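Local coordinates for protein acyl-coenzyme A oxidase acox-1.2 (Caenorhabditis elegans, PDB 5K3J) that catalyses the FAD-dependent desaturation of the side chains of ascaroside-CoA pheromone precursors, the first step of their peroxisomal beta-oxidation, and binds ATP, at residues A465-D470 with R528-L533; G356-H361 with F539-S544. One frame throughout, in Å; residues are numbered along the deposited sequence.

Contact 1: A465-D470 with R528-L533; sequences ASYLAD and RLHTRL. With ATP (adenosine-5'-triphosphate), chain D.
With CG of Tyr467 lodged between its backbone N and carbonyl carbon (chi1 77°) and CG of His530 anti to its own backbone N (chi1 179°), phenol and imidazole are swung to meet at one polar point. Tyr467 OH lies 2.7 Å from His530 ND1 in a hydrogen bond whose donor could be either partner; the imidazole nitrogen sits at the edge of the phenol, in its plane, while the two rings are inclined by 38°. Leu533 puts its CD2 methyl over a face of the same phenol, 3.7 Å from the ring centroid, as a CH-pi contact. Leu468 CG approaches the opposite face near its rim, so the ring lies between two leucines, and the histidine provides a hydrogen-bond partner for the hydroxyl of this buried tyrosine. Arg528 belongs to the ATP site: its NH1 donates to O1G of the nucleotide at 2.8 Å, and Tyr573 of the same chain and His340 and Gln402 of the second subunit also hydrogen-bond to ATP. The loop 465-470, between helices 435-450 and 481-507, is thereby fastened to helix 520-543 within the all-helical C-terminal part of the acyl-CoA oxidase fold, with Leu446 against His530 and Ala491 against Tyr467.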
# COMPACT_ATOMS: atom_id res chain seq x y z
N ALA A 465 23.84 7.28 -21.28
CA ALA A 465 24.27 5.91 -21.53
C ALA A 465 25.79 5.77 -21.54
O ALA A 465 26.32 4.67 -21.38
CB ALA A 465 23.69 5.42 -22.85
N SER A 466 26.48 6.90 -21.73
CA SER A 466 27.94 6.98 -21.83
C SER A 466 28.71 6.02 -20.93
O SER A 466 29.63 5.33 -21.40
CB SER A 466 28.39 8.40 -21.51
OG SER A 466 29.70 8.40 -20.95
N TYR A 467 28.34 5.96 -19.66
CA TYR A 467 29.08 5.20 -18.66
C TYR A 467 29.13 3.71 -18.94
O TYR A 467 29.88 2.97 -18.30
CB TYR A 467 28.47 5.43 -17.27
CG TYR A 467 27.19 4.67 -17.02
CD1 TYR A 467 25.97 5.17 -17.45
CD2 TYR A 467 27.20 3.44 -16.37
CE1 TYR A 467 24.79 4.47 -17.23
CE2 TYR A 467 26.03 2.74 -16.15
CZ TYR A 467 24.83 3.26 -16.58
OH TYR A 467 23.66 2.56 -16.36
N LEU A 468 28.32 3.25 -19.89
CA LEU A 468 28.26 1.84 -20.23
C LEU A 468 29.46 1.39 -21.06
O LEU A 468 29.91 0.25 -20.94
CB LEU A 468 26.96 1.52 -20.98
CG LEU A 468 25.66 1.61 -20.18
CD1 LEU A 468 24.47 1.48 -21.11
CD2 LEU A 468 25.61 0.55 -19.09
N ALA A 469 29.99 2.29 -21.88
CA ALA A 469 31.13 1.94 -22.73
C ALA A 469 32.44 2.02 -21.97
O ALA A 469 33.48 1.56 -22.45
CB ALA A 469 31.17 2.86 -23.95
N ASP A 470 32.39 2.60 -20.77
CA ASP A 470 33.59 2.76 -19.96
C ASP A 470 33.95 1.51 -19.19
O ASP A 470 33.47 0.42 -19.47
CB ASP A 470 33.41 3.91 -18.96
CG ASP A 470 33.15 5.24 -19.62
OD1 ASP A 470 33.45 5.36 -20.83
OD2 ASP A 470 32.64 6.15 -18.94
N ARG A 528 16.21 -0.71 -13.22
CA ARG A 528 16.17 -0.11 -11.88
C ARG A 528 17.52 0.46 -11.46
O ARG A 528 17.59 1.58 -10.95
CB ARG A 528 15.69 -1.14 -10.85
CG ARG A 528 14.18 -1.25 -10.73
CD ARG A 528 13.77 -2.14 -9.56
NE ARG A 528 13.48 -3.51 -9.98
CZ ARG A 528 14.36 -4.51 -9.92
NH1 ARG A 528 15.58 -4.29 -9.46
NH2 ARG A 528 14.01 -5.73 -10.32
N LEU A 529 18.58 -0.31 -11.66
CA LEU A 529 19.92 0.14 -11.32
C LEU A 529 20.30 1.41 -12.09
O LEU A 529 20.85 2.35 -11.52
CB LEU A 529 20.94 -0.96 -11.59
CG LEU A 529 20.90 -2.14 -10.61
CD1 LEU A 529 21.83 -3.25 -11.05
CD2 LEU A 529 21.26 -1.66 -9.22
N HIS A 530 19.97 1.44 -13.38
CA HIS A 530 20.31 2.57 -14.24
C HIS A 530 19.67 3.88 -13.78
O HIS A 530 20.34 4.91 -13.69
CB HIS A 530 19.90 2.27 -15.69
CG HIS A 530 20.18 3.39 -16.64
ND1 HIS A 530 21.30 3.41 -17.46
CD2 HIS A 530 19.50 4.53 -16.92
CE1 HIS A 530 21.28 4.51 -18.19
NE2 HIS A 530 20.21 5.21 -17.88
N THR A 531 18.37 3.84 -13.47
CA THR A 531 17.64 5.04 -13.07
C THR A 531 17.99 5.50 -11.66
O THR A 531 17.88 6.68 -11.34
CB THR A 531 16.12 4.85 -13.11
OG1 THR A 531 15.66 4.31 -11.87
CG2 THR A 531 15.73 3.93 -14.24
N ARG A 532 18.37 4.56 -10.81
CA ARG A 532 18.77 4.92 -9.46
C ARG A 532 20.08 5.68 -9.51
O ARG A 532 20.32 6.60 -8.73
CB ARG A 532 18.89 3.68 -8.56
CG ARG A 532 17.55 3.09 -8.16
CD ARG A 532 17.48 2.85 -6.66
NE ARG A 532 17.27 1.45 -6.34
CZ ARG A 532 17.20 0.97 -5.10
NH1 ARG A 532 17.32 1.80 -4.07
NH2 ARG A 532 17.01 -0.32 -4.89
N LEU A 533 20.93 5.29 -10.45
CA LEU A 533 22.17 6.01 -10.72
C LEU A 533 21.85 7.43 -11.14
O LEU A 533 22.48 8.38 -10.66
CB LEU A 533 22.99 5.30 -11.79
CG LEU A 533 24.11 6.09 -12.49
CD1 LEU A 533 25.14 6.61 -11.50
CD2 LEU A 533 24.78 5.23 -13.55
PG ATP D . 16.63 -5.96 -6.76
O1G ATP D . 17.42 -5.89 -8.05
O2G ATP D . 16.39 -7.36 -6.25
O3G ATP D . 17.08 -4.97 -5.71
PB ATP D . 13.92 -5.57 -6.19
O1B ATP D . 13.46 -4.18 -5.79
O2B ATP D . 14.24 -6.59 -5.12
O3B ATP D . 15.17 -5.43 -7.19
PA ATP D . 12.81 -7.76 -7.50
O1A ATP D . 13.02 -7.95 -8.98
O2A ATP D . 13.73 -8.43 -6.51
O3A ATP D . 12.81 -6.18 -7.19
O5' ATP D . 11.30 -8.16 -7.14
C5' ATP D . 10.77 -7.91 -5.84
C4' ATP D . 9.33 -7.46 -6.02
O4' ATP D . 9.25 -6.04 -6.15
C3' ATP D . 8.77 -8.08 -7.29
O3' ATP D . 7.58 -8.80 -6.99
C2' ATP D . 8.46 -6.91 -8.20
O2' ATP D . 7.22 -7.08 -8.88
C1' ATP D . 8.43 -5.70 -7.27
N9 ATP D . 8.94 -4.48 -7.94
C8 ATP D . 10.23 -4.17 -8.13
N7 ATP D . 10.37 -2.98 -8.77
C5 ATP D . 9.13 -2.49 -8.98
C6 ATP D . 8.56 -1.28 -9.61
N6 ATP D . 9.35 -0.31 -10.14
N1 ATP D . 7.21 -1.17 -9.62
C2 ATP D . 6.41 -2.12 -9.10
N3 ATP D . 6.86 -3.24 -8.52
C4 ATP D . 8.19 -3.49 -8.43

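Contact 2: G356-H361 with F539-S544; sequences GFETIH and FMRRVS
Both segments are helical, 356-361 within helix 343-363 and 539-543 in the last turn of helix 520-543, and they are joined by Glu358 and Arg541, whose side chains approach at about a right angle. The pairing is bidentate and side-on: Arg541 NH2 donates to Glu358 OE1 at 2.6 Å, and Arg541 NE to Glu358 OE2 at 2.8 Å. Both bonds are moderately bent, with N-H...O angles of 153° and 151°, and both carboxylate oxygens lie close to the guanidinium plane. OE1 is engaged through its syn lone pair; OE2 is also met on the syn side, but by a donor tilted out of the carboxylate plane. A bend in the arginine chain at chi3 (-73°) turns the NE edge toward the acid, whose own chain runs extended beyond CG.

This is an interhelical salt bridge in the helical C-terminal part of the enzyme, linking a helix of the C-alpha1 domain to a helix much later in the chain. Phe534 touches both charged side chains, and Ala538 packs on Glu358, so helix 520-543 meets the glutamate with apolar side chains as well as with the cation. An alanine in place of Glu358 would probably leave the Arg541 guanidinium without its anionic mate and free to turn, with the link between these two turns lost.

Just beyond Arg541 the helix stops at Ser544, the first residue to leave helical geometry. Its OG returns to Met540 O at 2.6 Å, above the carbonyl plane, while Ser544 N reaches that oxygen from the opposite face at 3.2 Å. In the same last turn, the buried Phe539 packs against Tyr350 and Ala351 of helix 343-363, and the buried Val543 against Leu555 and Leu559 of helix 549-569.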
# COMPACT_ATOMS: atom_id res chain seq x y z
N GLY A 356 13.31 15.40 -11.15
CA GLY A 356 12.13 15.83 -11.88
C GLY A 356 12.34 17.11 -12.67
O GLY A 356 11.83 17.24 -13.79
N PHE A 357 13.09 18.05 -12.10
CA PHE A 357 13.37 19.32 -12.77
C PHE A 357 14.11 19.12 -14.09
O PHE A 357 13.84 19.81 -15.07
CB PHE A 357 14.19 20.25 -11.87
CG PHE A 357 13.35 21.09 -10.95
CD1 PHE A 357 12.44 22.00 -11.47
CD2 PHE A 357 13.48 20.99 -9.58
CE1 PHE A 357 11.67 22.77 -10.64
CE2 PHE A 357 12.70 21.76 -8.75
CZ PHE A 357 11.80 22.65 -9.28
N GLU A 358 15.06 18.18 -14.10
CA GLU A 358 15.83 17.91 -15.31
C GLU A 358 14.96 17.33 -16.42
O GLU A 358 14.98 17.82 -17.55
CB GLU A 358 16.99 16.96 -15.00
CG GLU A 358 18.08 17.56 -14.14
CD GLU A 358 19.35 16.72 -14.14
OE1 GLU A 358 19.43 15.77 -14.94
OE2 GLU A 358 20.25 17.00 -13.33
N THR A 359 14.19 16.30 -16.10
CA THR A 359 13.39 15.61 -17.11
C THR A 359 12.17 16.42 -17.54
O THR A 359 11.65 16.23 -18.64
CB THR A 359 12.93 14.22 -16.63
OG1 THR A 359 12.16 14.36 -15.43
CG2 THR A 359 14.14 13.33 -16.36
N ILE A 360 11.71 17.32 -16.68
CA ILE A 360 10.63 18.23 -17.06
C ILE A 360 11.11 19.19 -18.13
O ILE A 360 10.41 19.46 -19.11
CB ILE A 360 10.09 19.03 -15.84
CG1 ILE A 360 9.11 18.18 -15.04
CG2 ILE A 360 9.40 20.31 -16.29
CD1 ILE A 360 8.69 18.81 -13.73
N HIS A 361 12.33 19.70 -17.96
CA HIS A 361 12.83 20.76 -18.82
C HIS A 361 13.26 20.24 -20.19
O HIS A 361 12.97 20.86 -21.21
CB HIS A 361 13.99 21.50 -18.15
CG HIS A 361 14.05 22.96 -18.50
ND1 HIS A 361 14.81 23.44 -19.54
CD2 HIS A 361 13.43 24.03 -17.96
CE1 HIS A 361 14.66 24.76 -19.62
NE2 HIS A 361 13.83 25.14 -18.66
N PHE A 539 20.55 14.66 -8.30
CA PHE A 539 20.63 15.23 -6.96
C PHE A 539 21.93 16.02 -6.83
O PHE A 539 21.91 17.20 -6.48
CB PHE A 539 20.56 14.12 -5.91
CG PHE A 539 20.15 14.58 -4.54
CD1 PHE A 539 20.00 15.93 -4.24
CD2 PHE A 539 19.90 13.66 -3.54
CE1 PHE A 539 19.63 16.35 -2.98
CE2 PHE A 539 19.53 14.07 -2.27
CZ PHE A 539 19.39 15.41 -1.99
N MET A 540 23.04 15.34 -7.12
CA MET A 540 24.36 15.95 -7.04
C MET A 540 24.47 17.25 -7.81
O MET A 540 25.03 18.23 -7.31
CB MET A 540 25.42 14.97 -7.56
CG MET A 540 25.60 13.73 -6.70
SD MET A 540 27.32 13.20 -6.71
CE MET A 540 28.13 14.72 -6.25
N ARG A 541 23.94 17.26 -9.03
CA ARG A 541 24.05 18.43 -9.90
C ARG A 541 23.28 19.63 -9.37
O ARG A 541 23.56 20.77 -9.75
CB ARG A 541 23.57 18.08 -11.31
CG ARG A 541 24.49 17.13 -12.06
CD ARG A 541 24.18 17.12 -13.54
NE ARG A 541 22.94 16.41 -13.83
CZ ARG A 541 22.88 15.14 -14.20
NH1 ARG A 541 24.00 14.43 -14.33
NH2 ARG A 541 21.71 14.57 -14.45
N ARG A 542 22.32 19.38 -8.48
CA ARG A 542 21.51 20.45 -7.94
C ARG A 542 22.13 21.09 -6.70
O ARG A 542 22.03 22.30 -6.50
CB ARG A 542 20.11 19.94 -7.59
CG ARG A 542 19.17 21.04 -7.14
CD ARG A 542 19.09 22.13 -8.19
NE ARG A 542 18.28 23.27 -7.77
CZ ARG A 542 18.77 24.38 -7.22
NH1 ARG A 542 17.95 25.36 -6.88
NH2 ARG A 542 20.07 24.50 -7.00
N VAL A 543 22.76 20.28 -5.86
CA VAL A 543 23.31 20.79 -4.61
C VAL A 543 24.65 21.48 -4.83
O VAL A 543 24.92 22.53 -4.24
CB VAL A 543 23.45 19.67 -3.55
CG1 VAL A 543 22.08 19.18 -3.12
CG2 VAL A 543 24.27 18.51 -4.09
N SER A 544 25.48 20.90 -5.69
CA SER A 544 26.78 21.50 -6.01
C SER A 544 26.61 22.56 -7.08
O SER A 544 27.10 22.43 -8.20
CB SER A 544 27.77 20.42 -6.47
OG SER A 544 27.24 19.64 -7.52

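How the contacts relate
Helix 520-543 is common to both contacts: contact 1 uses its middle and contact 2 its C-terminal end. Their centres are 17 Å apart and their nearest atoms about 7 Å, so they do not touch. In chain order, 356-361 comes first, then 465-470, 528-533 and 539-544; contact 1 therefore closes a shorter excursion within the longer one spanned by contact 2. Contact 1 is buried and contact 2 lies at the surface. The pair illustrates how a single long helix can join distant parts of a chain: here it receives a loop and an earlier helix, while also contributing an arginine to the ATP site shared between the subunits.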